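Local coordinates for protein dimethyl-sulfide monooxygenase (Hyphomicrobium sulfonivorans, PDB 6AK1) that catalyses the FMN- and NADH-dependent oxidation of dimethyl sulfide to methanethiol and formaldehyde, the first step in dimethyl sulfide degradation, at residues A[109-112]-A[113-116]; A[163-166]-A[167-171]; A[291-294]-A[295-298]; A[325-329]-A[330-334]; A[406-410]-A[411-415]. One frame throughout, in Å; residues are numbered along the deposited sequence.

Contact 1. Residues A[109-112]-A[113-116]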
loop_
_atom_site.group_PDB
_atom_site.type_symbol
_atom_site.label_atom_id
_atom_site.label_comp_id
_atom_site.label_asym_id
_atom_site.label_seq_id
_atom_site.Cartn_x
_atom_site.Cartn_y
_atom_site.Cartn_z
ATOM N N PHE A 109 -15.537 0.042 6.645
ATOM C CA PHE A 109 -16.127 -0.362 7.912
ATOM C C PHE A 109 -15.815 0.577 9.064
ATOM O O PHE A 109 -16.615 0.665 10.000
ATOM C CB PHE A 109 -15.666 -1.783 8.275
ATOM C CG PHE A 109 -15.870 -2.781 7.171
ATOM C CD1 PHE A 109 -17.159 -3.156 6.784
ATOM C CD2 PHE A 109 -14.783 -3.338 6.509
ATOM C CE1 PHE A 109 -17.355 -4.078 5.756
ATOM C CE2 PHE A 109 -14.961 -4.257 5.484
ATOM C CZ PHE A 109 -16.248 -4.630 5.103
ATOM N N GLU A 110 -14.693 1.286 9.021
ATOM C CA GLU A 110 -14.259 2.103 10.138
ATOM C C GLU A 110 -14.689 3.552 9.943
ATOM O O GLU A 110 -14.452 4.139 8.879
ATOM C CB GLU A 110 -12.744 2.026 10.314
ATOM C CG GLU A 110 -12.316 2.499 11.687
ATOM C CD GLU A 110 -10.853 2.229 11.964
ATOM O OE1 GLU A 110 -10.327 2.848 12.915
ATOM O OE2 GLU A 110 -10.243 1.408 11.235
ATOM N N GLN A 111 -15.301 4.122 10.978
ATOM C CA GLN A 111 -15.711 5.522 10.947
ATOM C C GLN A 111 -14.490 6.428 10.767
ATOM O O GLN A 111 -13.430 6.160 11.339
ATOM C CB GLN A 111 -16.449 5.890 12.239
ATOM C CG GLN A 111 -17.700 5.050 12.550
ATOM C CD GLN A 111 -17.401 3.727 13.285
ATOM O OE1 GLN A 111 -16.287 3.207 13.232
ATOM N NE2 GLN A 111 -18.413 3.178 13.966
ATOM N N PRO A 112 -14.605 7.516 9.997
ATOM C CA PRO A 112 -13.414 8.351 9.732
ATOM C C PRO A 112 -12.810 8.995 10.969
ATOM O O PRO A 112 -11.581 9.096 11.061
ATOM C CB PRO A 112 -13.935 9.408 8.739
ATOM C CG PRO A 112 -15.442 9.396 8.902
ATOM C CD PRO A 112 -15.795 7.979 9.256
ATOM N N TYR A 113 -13.633 9.429 11.930
ATOM C CA TYR A 113 -13.098 10.045 13.145
ATOM C C TYR A 113 -12.142 9.105 13.878
ATOM O O TYR A 113 -11.101 9.537 14.382
ATOM C CB TYR A 113 -14.251 10.456 14.066
ATOM C CG TYR A 113 -13.853 11.372 15.203
ATOM C CD1 TYR A 113 -13.677 12.732 14.987
ATOM C CD2 TYR A 113 -13.667 10.883 16.492
ATOM C CE1 TYR A 113 -13.320 13.581 16.013
ATOM C CE2 TYR A 113 -13.307 11.731 17.527
ATOM C CZ TYR A 113 -13.134 13.073 17.279
ATOM O OH TYR A 113 -12.792 13.922 18.297
ATOM N N LEU A 114 -12.481 7.817 13.951
ATOM C CA LEU A 114 -11.642 6.862 14.672
ATOM C C LEU A 114 -10.411 6.459 13.871
ATOM O O LEU A 114 -9.324 6.310 14.438
ATOM C CB LEU A 114 -12.451 5.621 15.036
ATOM C CG LEU A 114 -13.543 5.792 16.095
ATOM C CD1 LEU A 114 -14.247 4.450 16.301
ATOM C CD2 LEU A 114 -12.961 6.334 17.416
ATOM N N LEU A 115 -10.557 6.233 12.567
ATOM C CA LEU A 115 -9.369 5.928 11.771
ATOM C C LEU A 115 -8.391 7.094 11.807
ATOM O O LEU A 115 -7.176 6.892 11.907
ATOM C CB LEU A 115 -9.743 5.567 10.324
ATOM C CG LEU A 115 -8.530 5.195 9.440
ATOM C CD1 LEU A 115 -7.654 4.103 10.079
ATOM C CD2 LEU A 115 -8.963 4.788 8.025
ATOM N N ALA A 116 -8.912 8.323 11.773
ATOM C CA ALA A 116 -8.070 9.511 11.858
ATOM C C ALA A 116 -7.180 9.482 13.095
ATOM O O ALA A 116 -5.995 9.837 13.026
ATOM C CB ALA A 116 -8.947 10.767 11.867
#
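The start of helix 112-126, which follows strand 100-106 in the TIM barrel of this luciferase-like flavoenzyme, shows how a loop side chain can lie against the first turn of a helix, with E110 meeting L115. Q111 takes the N-cap position and P112 opens the first turn. The backbone O of Q111 accepts the N-H of L115 in an almost straight bond of 3.1 Å (174°), with a weak second one from L114 N, and P112 O accepts A116 N at 2.9 Å. The side chain of E110, extended beyond CG and with CG anti to the backbone N (chi1 -162°), crosses that of L115 at about a right angle. Its OE2 forms a salt bridge with R118 one turn further along the helix. Replacing E110 by an alanine would probably leave R118 without this carboxylate and uncover part of L115. At the exposed side, the Q111 and L114 side chains run side by side, OE1 of Q111 being 3.9 Å from CD1 of L114. Within the E110 carboxylate, E110 OE1 lies 3.4 Å from CA of L115 and E110 OE2 lies 3.9 Å from CD1 of L115.

Contact 2. Residues A[163-166]-A[167-171]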
loop_
_atom_site.group_PDB
_atom_site.type_symbol
_atom_site.label_atom_id
_atom_site.label_comp_id
_atom_site.label_asym_id
_atom_site.label_seq_id
_atom_site.Cartn_x
_atom_site.Cartn_y
_atom_site.Cartn_z
ATOM N N GLU A 163 -16.217 12.144 0.352
ATOM C CA GLU A 163 -16.573 12.847 1.573
ATOM C C GLU A 163 -15.838 12.266 2.768
ATOM O O GLU A 163 -15.492 12.997 3.698
ATOM C CB GLU A 163 -18.080 12.796 1.795
ATOM C CG GLU A 163 -18.568 13.808 2.841
ATOM C CD GLU A 163 -20.021 13.594 3.222
ATOM O OE1 GLU A 163 -20.826 13.261 2.330
ATOM O OE2 GLU A 163 -20.353 13.736 4.409
ATOM N N TYR A 164 -15.587 10.958 2.745
ATOM C CA TYR A 164 -14.758 10.323 3.760
ATOM C C TYR A 164 -13.403 11.011 3.882
ATOM O O TYR A 164 -12.984 11.370 4.987
ATOM C CB TYR A 164 -14.591 8.836 3.427
ATOM C CG TYR A 164 -14.036 8.001 4.567
ATOM C CD1 TYR A 164 -12.674 8.057 4.910
ATOM C CD2 TYR A 164 -14.867 7.142 5.293
ATOM C CE1 TYR A 164 -12.166 7.299 5.949
ATOM C CE2 TYR A 164 -14.360 6.369 6.330
ATOM C CZ TYR A 164 -13.010 6.456 6.655
ATOM O OH TYR A 164 -12.497 5.690 7.677
ATOM N N MET A 165 -12.702 11.196 2.748
ATOM C CA MET A 165 -11.383 11.838 2.759
ATOM C C MET A 165 -11.479 13.302 3.171
ATOM O O MET A 165 -10.609 13.809 3.890
ATOM C CB MET A 165 -10.728 11.742 1.378
ATOM C CG MET A 165 -10.640 10.342 0.801
ATOM S SD MET A 165 -9.605 9.215 1.773
ATOM C CE MET A 165 -7.997 10.017 1.664
ATOM N N GLU A 166 -12.507 14.005 2.693
ATOM C CA GLU A 166 -12.763 15.374 3.146
ATOM C C GLU A 166 -12.772 15.461 4.675
ATOM O O GLU A 166 -12.089 16.305 5.266
ATOM C CB GLU A 166 -14.089 15.867 2.549
ATOM C CG GLU A 166 -14.621 17.182 3.121
ATOM C CD GLU A 166 -15.966 17.604 2.509
ATOM O OE1 GLU A 166 -16.525 16.851 1.676
ATOM O OE2 GLU A 166 -16.466 18.693 2.864
ATOM N N VAL A 167 -13.517 14.562 5.332
ATOM C CA VAL A 167 -13.546 14.528 6.798
ATOM C C VAL A 167 -12.141 14.331 7.361
ATOM O O VAL A 167 -11.711 15.063 8.262
ATOM C CB VAL A 167 -14.497 13.419 7.290
ATOM C CG1 VAL A 167 -14.334 13.205 8.789
ATOM C CG2 VAL A 167 -15.960 13.740 6.924
ATOM N N MET A 168 -11.411 13.322 6.847
ATOM C CA MET A 168 -10.054 13.042 7.320
ATOM C C MET A 168 -9.158 14.262 7.165
ATOM O O MET A 168 -8.433 14.633 8.096
ATOM C CB MET A 168 -9.436 11.861 6.547
ATOM C CG MET A 168 -10.271 10.605 6.474
ATOM S SD MET A 168 -10.456 9.840 8.085
ATOM C CE MET A 168 -8.921 8.929 8.240
ATOM N N TYR A 169 -9.172 14.881 5.974
ATOM C CA TYR A 169 -8.335 16.058 5.725
ATOM C C TYR A 169 -8.713 17.234 6.639
ATOM O O TYR A 169 -7.840 17.995 7.083
ATOM C CB TYR A 169 -8.442 16.474 4.257
ATOM C CG TYR A 169 -7.928 15.458 3.232
ATOM C CD1 TYR A 169 -6.948 14.519 3.557
ATOM C CD2 TYR A 169 -8.415 15.460 1.937
ATOM C CE1 TYR A 169 -6.485 13.598 2.609
ATOM C CE2 TYR A 169 -7.957 14.553 0.984
ATOM C CZ TYR A 169 -6.993 13.627 1.324
ATOM O OH TYR A 169 -6.559 12.731 0.366
ATOM N N LYS A 170 -10.005 17.412 6.924
ATOM C CA LYS A 170 -10.415 18.487 7.828
ATOM C C LYS A 170 -9.888 18.247 9.230
ATOM O O LYS A 170 -9.386 19.169 9.885
ATOM C CB LYS A 170 -11.944 18.613 7.857
ATOM C CG LYS A 170 -12.546 19.188 6.585
ATOM C CD LYS A 170 -14.082 19.273 6.667
ATOM C CE LYS A 170 -14.693 19.806 5.363
ATOM N NZ LYS A 170 -16.185 19.795 5.405
ATOM N N LEU A 171 -9.978 17.006 9.708
ATOM C CA LEU A 171 -9.489 16.697 11.049
ATOM C C LEU A 171 -7.983 16.907 11.143
ATOM O O LEU A 171 -7.493 17.553 12.078
ATOM C CB LEU A 171 -9.868 15.263 11.419
ATOM C CG LEU A 171 -11.370 15.030 11.579
ATOM C CD1 LEU A 171 -11.701 13.544 11.600
ATOM C CD2 LEU A 171 -11.900 15.732 12.847
#
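Charge pairing, sulfur-aromatic contact and backbone bonding all join E163-E166 to V167-L171. The salt bridge couples E166 and K170, whose side chains lie side by side and point the same way. K170 NZ comes within 2.8 Å of E166 OE2, reaching it on the anti side and 26° out of the carboxylate plane. Both chains are extended, so the aliphatic parts also meet, with CG of E166 3.5 Å from CE of K170. H201 is a second partner of NZ.

Two methionines make the contacts with aromatic residues. M168, bent at chi2 and chi3, brings SD to 3.7 Å from CE1 of Y164 in an oblique Met-aromatic contact, the sulfur lying 52° off the ring normal. M165 folds in the same manner and sets its CE methyl 3.8 Å from CZ of Y169; the backbone O of M165 lies over one face of that ring, offset toward its rim. The phenol OH of Y169 bonds to N240.

Among the backbone bonds, Y169 N to M165 O is short and nearly straight, at 2.7 Å and 172°. These are the i to i+4 contacts of a regular alpha-helix, here helix 157-174, which packs Y164, M165 and M168 onto W132 of barrel strand 130-135 in the luciferase-like TIM-barrel fold.

Contact 3. Residues A[291-294]-A[295-298]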
loop_
_atom_site.group_PDB
_atom_site.type_symbol
_atom_site.label_atom_id
_atom_site.label_comp_id
_atom_site.label_asym_id
_atom_site.label_seq_id
_atom_site.Cartn_x
_atom_site.Cartn_y
_atom_site.Cartn_z
ATOM N N ALA A 291 22.183 -19.222 -11.609
ATOM C CA ALA A 291 21.823 -19.379 -10.206
ATOM C C ALA A 291 20.428 -18.834 -9.939
ATOM O O ALA A 291 19.642 -19.469 -9.229
ATOM C CB ALA A 291 22.859 -18.700 -9.310
ATOM N N ALA A 292 20.094 -17.671 -10.515
ATOM C CA ALA A 292 18.751 -17.120 -10.329
ATOM C C ALA A 292 17.695 -18.075 -10.854
ATOM O O ALA A 292 16.650 -18.266 -10.225
ATOM C CB ALA A 292 18.630 -15.767 -11.016
ATOM N N GLU A 293 17.966 -18.718 -11.987
ATOM C CA GLU A 293 16.994 -19.638 -12.559
ATOM C C GLU A 293 16.837 -20.889 -11.699
ATOM O O GLU A 293 15.713 -21.352 -11.472
ATOM C CB GLU A 293 17.403 -19.988 -13.996
ATOM C CG GLU A 293 16.483 -20.993 -14.701
ATOM C CD GLU A 293 15.039 -20.502 -14.840
ATOM O OE1 GLU A 293 14.810 -19.277 -14.990
ATOM O OE2 GLU A 293 14.128 -21.358 -14.784
ATOM N N ALA A 294 17.947 -21.452 -11.205
ATOM C CA ALA A 294 17.837 -22.641 -10.359
ATOM C C ALA A 294 17.114 -22.336 -9.049
ATOM O O ALA A 294 16.391 -23.195 -8.530
ATOM C CB ALA A 294 19.221 -23.233 -10.078
ATOM N N LYS A 295 17.307 -21.135 -8.490
ATOM C CA LYS A 295 16.551 -20.736 -7.302
ATOM C C LYS A 295 15.060 -20.647 -7.615
ATOM O O LYS A 295 14.218 -21.131 -6.847
ATOM C CB LYS A 295 17.080 -19.396 -6.780
ATOM C CG LYS A 295 16.312 -18.832 -5.601
ATOM C CD LYS A 295 16.944 -17.525 -5.093
ATOM C CE LYS A 295 18.380 -17.752 -4.597
ATOM N NZ LYS A 295 19.080 -16.457 -4.353
ATOM N N TYR A 296 14.724 -20.061 -8.763
ATOM C CA TYR A 296 13.335 -19.992 -9.210
ATOM C C TYR A 296 12.694 -21.378 -9.290
ATOM O O TYR A 296 11.586 -21.596 -8.785
ATOM C CB TYR A 296 13.288 -19.290 -10.570
ATOM C CG TYR A 296 11.915 -19.179 -11.182
ATOM C CD1 TYR A 296 10.952 -18.334 -10.629
ATOM C CD2 TYR A 296 11.579 -19.902 -12.324
ATOM C CE1 TYR A 296 9.684 -18.217 -11.194
ATOM C CE2 TYR A 296 10.309 -19.794 -12.897
ATOM C CZ TYR A 296 9.374 -18.946 -12.327
ATOM O OH TYR A 296 8.123 -18.828 -12.879
ATOM N N GLN A 297 13.378 -22.334 -9.923
ATOM C CA GLN A 297 12.814 -23.671 -10.056
ATOM C C GLN A 297 12.725 -24.359 -8.703
ATOM O O GLN A 297 11.784 -25.119 -8.447
ATOM C CB GLN A 297 13.652 -24.500 -11.037
ATOM C CG GLN A 297 13.728 -23.887 -12.455
ATOM C CD GLN A 297 12.398 -23.937 -13.191
ATOM O OE1 GLN A 297 11.486 -24.674 -12.801
ATOM N NE2 GLN A 297 12.271 -23.133 -14.240
ATOM N N GLU A 298 13.694 -24.096 -7.826
ATOM C CA GLU A 298 13.661 -24.653 -6.478
ATOM C C GLU A 298 12.436 -24.156 -5.715
ATOM O O GLU A 298 11.722 -24.937 -5.085
ATOM C CB GLU A 298 14.962 -24.289 -5.748
ATOM C CG GLU A 298 15.241 -25.100 -4.495
ATOM C CD GLU A 298 16.509 -24.639 -3.777
ATOM O OE1 GLU A 298 17.590 -25.222 -4.042
ATOM O OE2 GLU A 298 16.420 -23.688 -2.954
#
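E293 and Q297, one turn apart on helix 289-300, are joined by a hydrogen bond between their side chains. Q297 NE2 donates to E293 OE2 over 2.6 Å, nearly straight at 168°. The N-H approaches OE2 almost in line with its bond to CD, and OE2 lies in the amide plane of Q297, although the two flat groups are turned 46° apart. E293 reaches its partner by a bend at chi2 (61°), which turns the carboxylate forward along the helix toward Q297. On the tightly packed side, Y296 lies against V370 and V372 of strand 370-372, and E293 OE2 sits at the edge of the Y296 ring, 3.8 Å from CD2 of Y296. A valine in place of Q297 would probably leave OE2 of E293 without this N-H partner and its carboxylate freer to turn. The opposite flank is looser: A294 and E298 are exposed and meet chiefly through the backbone, E298 N bonding to A294 O at 2.9 Å. K295, bent at chi3, sends its NZ away from the turn to a salt bridge with D407. Repeated i to i+4 backbone bonds, with one face on a strand and another toward solvent, mark this as an amphipathic alpha-helix on the outside of a TIM barrel.

Contact 4. Residues A[325-329]-A[330-334]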
loop_
_atom_site.group_PDB
_atom_site.type_symbol
_atom_site.label_atom_id
_atom_site.label_comp_id
_atom_site.label_asym_id
_atom_site.label_seq_id
_atom_site.Cartn_x
_atom_site.Cartn_y
_atom_site.Cartn_z
ATOM N N PRO A 325 -8.169 -28.190 -16.605
ATOM C CA PRO A 325 -6.716 -28.023 -16.409
ATOM C C PRO A 325 -5.890 -28.337 -17.639
ATOM O O PRO A 325 -4.745 -27.868 -17.732
ATOM C CB PRO A 325 -6.385 -29.004 -15.268
ATOM C CG PRO A 325 -7.715 -29.350 -14.647
ATOM C CD PRO A 325 -8.727 -29.247 -15.746
ATOM N N ASP A 326 -6.426 -29.116 -18.582
ATOM C CA ASP A 326 -5.641 -29.597 -19.713
ATOM C C ASP A 326 -5.840 -28.803 -20.998
ATOM O O ASP A 326 -5.124 -29.057 -21.971
ATOM C CB ASP A 326 -5.945 -31.074 -19.968
ATOM C CG ASP A 326 -5.471 -31.950 -18.839
ATOM O OD1 ASP A 326 -4.265 -32.268 -18.812
ATOM O OD2 ASP A 326 -6.291 -32.291 -17.959
ATOM N N GLU A 327 -6.768 -27.853 -21.038
ATOM C CA GLU A 327 -6.858 -27.005 -22.211
ATOM C C GLU A 327 -5.655 -26.063 -22.259
ATOM O O GLU A 327 -5.130 -25.667 -21.217
ATOM C CB GLU A 327 -8.156 -26.203 -22.201
ATOM C CG GLU A 327 -8.246 -25.152 -21.119
ATOM C CD GLU A 327 -9.389 -24.188 -21.355
ATOM O OE1 GLU A 327 -9.424 -23.109 -20.701
ATOM O OE2 GLU A 327 -10.249 -24.514 -22.210
ATOM N N PRO A 328 -5.185 -25.708 -23.456
ATOM C CA PRO A 328 -4.110 -24.716 -23.556
ATOM C C PRO A 328 -4.596 -23.349 -23.122
ATOM O O PRO A 328 -5.786 -23.032 -23.219
ATOM C CB PRO A 328 -3.748 -24.725 -25.047
ATOM C CG PRO A 328 -4.997 -25.165 -25.719
ATOM C CD PRO A 328 -5.610 -26.182 -24.784
ATOM N N LEU A 329 -3.646 -22.537 -22.644
ATOM C CA LEU A 329 -3.951 -21.173 -22.211
ATOM C C LEU A 329 -4.675 -20.381 -23.296
ATOM O O LEU A 329 -5.643 -19.665 -23.009
ATOM C CB LEU A 329 -2.661 -20.453 -21.801
ATOM C CG LEU A 329 -2.788 -18.986 -21.380
ATOM C CD1 LEU A 329 -3.814 -18.803 -20.252
ATOM C CD2 LEU A 329 -1.438 -18.402 -20.993
ATOM N N GLN A 330 -4.224 -20.497 -24.550
ATOM C CA GLN A 330 -4.806 -19.708 -25.633
ATOM C C GLN A 330 -6.299 -19.978 -25.825
ATOM O O GLN A 330 -7.005 -19.124 -26.373
ATOM C CB GLN A 330 -4.047 -19.965 -26.943
ATOM C CG GLN A 330 -3.839 -21.436 -27.281
ATOM C CD GLN A 330 -3.149 -21.663 -28.633
ATOM O OE1 GLN A 330 -3.225 -20.831 -29.542
ATOM N NE2 GLN A 330 -2.464 -22.798 -28.760
ATOM N N ALA A 331 -6.802 -21.125 -25.363
ATOM C CA ALA A 331 -8.212 -21.483 -25.487
ATOM C C ALA A 331 -9.056 -21.089 -24.273
ATOM O O ALA A 331 -10.245 -21.418 -24.235
ATOM C CB ALA A 331 -8.346 -22.989 -25.732
ATOM N N MET A 332 -8.484 -20.403 -23.286
ATOM C CA MET A 332 -9.248 -20.013 -22.107
ATOM C C MET A 332 -10.375 -19.056 -22.493
ATOM O O MET A 332 -10.203 -18.163 -23.331
ATOM C CB MET A 332 -8.319 -19.375 -21.071
ATOM C CG MET A 332 -9.006 -18.790 -19.839
ATOM S SD MET A 332 -7.849 -18.374 -18.496
ATOM C CE MET A 332 -7.356 -20.030 -17.979
ATOM N N GLU A 333 -11.541 -19.253 -21.875
ATOM C CA GLU A 333 -12.728 -18.506 -22.280
ATOM C C GLU A 333 -12.631 -17.047 -21.857
ATOM O O GLU A 333 -12.828 -16.140 -22.676
ATOM C CB GLU A 333 -13.986 -19.157 -21.702
ATOM C CG GLU A 333 -14.186 -20.627 -22.110
ATOM C CD GLU A 333 -14.701 -20.807 -23.538
ATOM O OE1 GLU A 333 -14.836 -21.981 -23.973
ATOM O OE2 GLU A 333 -14.982 -19.785 -24.216
ATOM N N ASN A 334 -12.315 -16.799 -20.591
ATOM C CA ASN A 334 -12.364 -15.447 -20.058
ATOM C C ASN A 334 -11.290 -14.576 -20.700
ATOM O O ASN A 334 -10.095 -14.834 -20.539
ATOM C CB ASN A 334 -12.194 -15.482 -18.546
ATOM C CG ASN A 334 -12.481 -14.141 -17.904
ATOM O OD1 ASN A 334 -11.592 -13.291 -17.772
ATOM N ND2 ASN A 334 -13.732 -13.941 -17.503
#
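E327 reaches across a tight turn toward M332, with CG between the backbone N and the carbonyl carbon (chi1 68°), which points the extended chain across the turn. The carboxylate lies alongside the backbone, with E327 OE1 3.4 Å from M332 CA and E327 OE2 3.7 Å from A331 O. P328 faces the turn with its ring, placing CG 4.0 Å from CB of A331 and CB at the same distance from CG of Q330. L329 and M332 meet loosely, CD1 to CE at 4.4 Å, and both pack on L341 of helix 335-344. A short 3-10 turn provides the frame: A331 N bonds to P328 O at 3.0 Å and M332 N to L329 O at 2.9 Å. Both donors stand more than 50° out of the acceptor's carbonyl plane, in keeping with the tight i to i+3 turn. E333 OE1 lies 5.5 Å from E327 OE2, too far for contact, but this neighbouring carboxylate and the carbonyl O of A331 would probably disfavour the charge on E327 slightly.

Contact 5. Residues A[406-410]-A[411-415]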
loop_
_atom_site.group_PDB
_atom_site.type_symbol
_atom_site.label_atom_id
_atom_site.label_comp_id
_atom_site.label_asym_id
_atom_site.label_seq_id
_atom_site.Cartn_x
_atom_site.Cartn_y
_atom_site.Cartn_z
ATOM N N THR A 406 16.607 -9.630 1.323
ATOM C CA THR A 406 18.043 -9.799 1.530
ATOM C C THR A 406 18.785 -10.014 0.214
ATOM O O THR A 406 19.848 -9.419 -0.006
ATOM C CB THR A 406 18.291 -10.967 2.485
ATOM O OG1 THR A 406 17.685 -10.670 3.749
ATOM C CG2 THR A 406 19.795 -11.185 2.694
ATOM N N ASP A 407 18.248 -10.860 -0.675
ATOM C CA ASP A 407 18.899 -11.072 -1.969
ATOM C C ASP A 407 18.900 -9.792 -2.804
ATOM O O ASP A 407 19.904 -9.466 -3.454
ATOM C CB ASP A 407 18.209 -12.193 -2.749
ATOM C CG ASP A 407 18.609 -13.574 -2.287
ATOM O OD1 ASP A 407 19.568 -13.700 -1.487
ATOM O OD2 ASP A 407 17.958 -14.544 -2.747
ATOM N N PHE A 408 17.780 -9.061 -2.815
ATOM C CA PHE A 408 17.748 -7.786 -3.527
ATOM C C PHE A 408 18.826 -6.841 -3.016
ATOM O O PHE A 408 19.560 -6.233 -3.803
ATOM C CB PHE A 408 16.376 -7.127 -3.402
ATOM C CG PHE A 408 16.140 -6.063 -4.434
ATOM C CD1 PHE A 408 16.527 -4.759 -4.199
ATOM C CD2 PHE A 408 15.559 -6.384 -5.661
ATOM C CE1 PHE A 408 16.334 -3.784 -5.148
ATOM C CE2 PHE A 408 15.360 -5.403 -6.620
ATOM C CZ PHE A 408 15.748 -4.106 -6.364
ATOM N N ILE A 409 18.931 -6.698 -1.694
ATOM C CA ILE A 409 19.939 -5.803 -1.133
ATOM C C ILE A 409 21.345 -6.280 -1.491
ATOM O O ILE A 409 22.190 -5.489 -1.914
ATOM C CB ILE A 409 19.745 -5.673 0.387
ATOM C CG1 ILE A 409 18.371 -5.065 0.681
ATOM C CG2 ILE A 409 20.871 -4.825 1.013
ATOM C CD1 ILE A 409 18.002 -5.060 2.164
ATOM N N ASP A 410 21.607 -7.580 -1.366
ATOM C CA ASP A 410 22.968 -8.083 -1.558
ATOM C C ASP A 410 23.398 -8.046 -3.025
ATOM O O ASP A 410 24.538 -7.680 -3.331
ATOM C CB ASP A 410 23.082 -9.508 -1.007
ATOM C CG ASP A 410 22.932 -9.557 0.511
ATOM O OD1 ASP A 410 23.030 -8.500 1.158
ATOM O OD2 ASP A 410 22.719 -10.651 1.057
ATOM N N TYR A 411 22.517 -8.446 -3.939
ATOM C CA TYR A 411 22.884 -8.664 -5.336
ATOM C C TYR A 411 22.523 -7.507 -6.260
ATOM O O TYR A 411 23.243 -7.270 -7.231
ATOM C CB TYR A 411 22.200 -9.913 -5.886
ATOM C CG TYR A 411 22.638 -11.242 -5.326
ATOM C CD1 TYR A 411 23.827 -11.826 -5.734
ATOM C CD2 TYR A 411 21.823 -11.944 -4.446
ATOM C CE1 TYR A 411 24.212 -13.050 -5.252
ATOM C CE2 TYR A 411 22.200 -13.176 -3.958
ATOM C CZ TYR A 411 23.402 -13.727 -4.374
ATOM O OH TYR A 411 23.798 -14.963 -3.914
ATOM N N ILE A 412 21.403 -6.822 -6.028
ATOM C CA ILE A 412 20.891 -5.808 -6.959
ATOM C C ILE A 412 21.241 -4.384 -6.518
ATOM O O ILE A 412 21.700 -3.584 -7.323
ATOM C CB ILE A 412 19.368 -5.961 -7.154
ATOM C CG1 ILE A 412 19.008 -7.378 -7.615
ATOM C CG2 ILE A 412 18.858 -4.911 -8.134
ATOM C CD1 ILE A 412 19.902 -7.915 -8.732
ATOM N N VAL A 413 21.015 -4.065 -5.223
ATOM C CA VAL A 413 21.283 -2.684 -4.770
ATOM C C VAL A 413 22.672 -2.212 -5.064
ATOM O O VAL A 413 22.828 -1.043 -5.467
ATOM C CB VAL A 413 20.911 -2.570 -3.252
ATOM C CG1 VAL A 413 21.625 -1.383 -2.615
ATOM C CG2 VAL A 413 19.408 -2.412 -3.083
ATOM N N PRO A 414 23.760 -3.003 -4.911
ATOM C CA PRO A 414 25.085 -2.492 -5.298
ATOM C C PRO A 414 25.176 -2.150 -6.773
ATOM O O PRO A 414 25.840 -1.171 -7.131
ATOM C CB PRO A 414 26.035 -3.644 -4.925
ATOM C CG PRO A 414 25.310 -4.411 -3.871
ATOM C CD PRO A 414 23.873 -4.363 -4.338
ATOM N N GLU A 415 24.521 -2.933 -7.642
ATOM C CA GLU A 415 24.532 -2.632 -9.071
ATOM C C GLU A 415 23.728 -1.381 -9.381
ATOM O O GLU A 415 24.142 -0.574 -10.218
ATOM C CB GLU A 415 23.990 -3.807 -9.877
ATOM C CG GLU A 415 23.956 -3.552 -11.390
ATOM C CD GLU A 415 25.350 -3.379 -12.002
ATOM O OE1 GLU A 415 26.311 -3.999 -11.498
ATOM O OE2 GLU A 415 25.483 -2.620 -12.983
#
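Helix 403-418 widens into a pi-type turn at 408-410, where F408 O accepts two N-H groups, from I412 N at 2.9 Å and from V413 N at 3.0 Å, and the axes of the short segments 406-410 and 411-415 make an angle of 30°. P414, which has no N-H to give, sets its CD 3.2 Å from I409 O. The ring of F408 lies beneath I412 in a CH-pi contact: CB of I412 stands 3.9 Å above the ring centre, only 4° off its normal. The methyl CG2 of I412 covers the far end of the same face, 3.7 Å from CZ of F408. The V413 side chain runs at about a right angle to that of F408 and brings CG2 to 3.9 Å from CD1 of F408. This hydrophobic side is the inner face of an outer helix of the TIM barrel, where F408 and V413 pack on L7 of strand 6-12 and I412 meets L382 of helix 375-388. Toward the outside, D407, the partner of K295, runs side by side with Y411, its carboxylate at the ring edge and its plane turned 71° from that of the ring. D410 pairs with R48.

How the contacts relate
All five contacts are local, and they follow one another along the chain without overlap. Contacts 1 and 2 form one cluster, their centres about 10 Å apart: helices 112-126 and 157-174 pack together, and Y164 OH probably hydrogen-bonds to E110 O at 2.8 Å. Contacts 3 and 5 form a second on the other side of the chain's centre, with centres about 16 Å apart, where K295 NZ of helix 289-300 meets D407 OD2 of helix 403-418 at 2.7 Å. Contact 4, in the loop before helix 335-344, touches none of the others. Residues distant in sequence thus tie neighbouring helices together around the parallel barrel sheet.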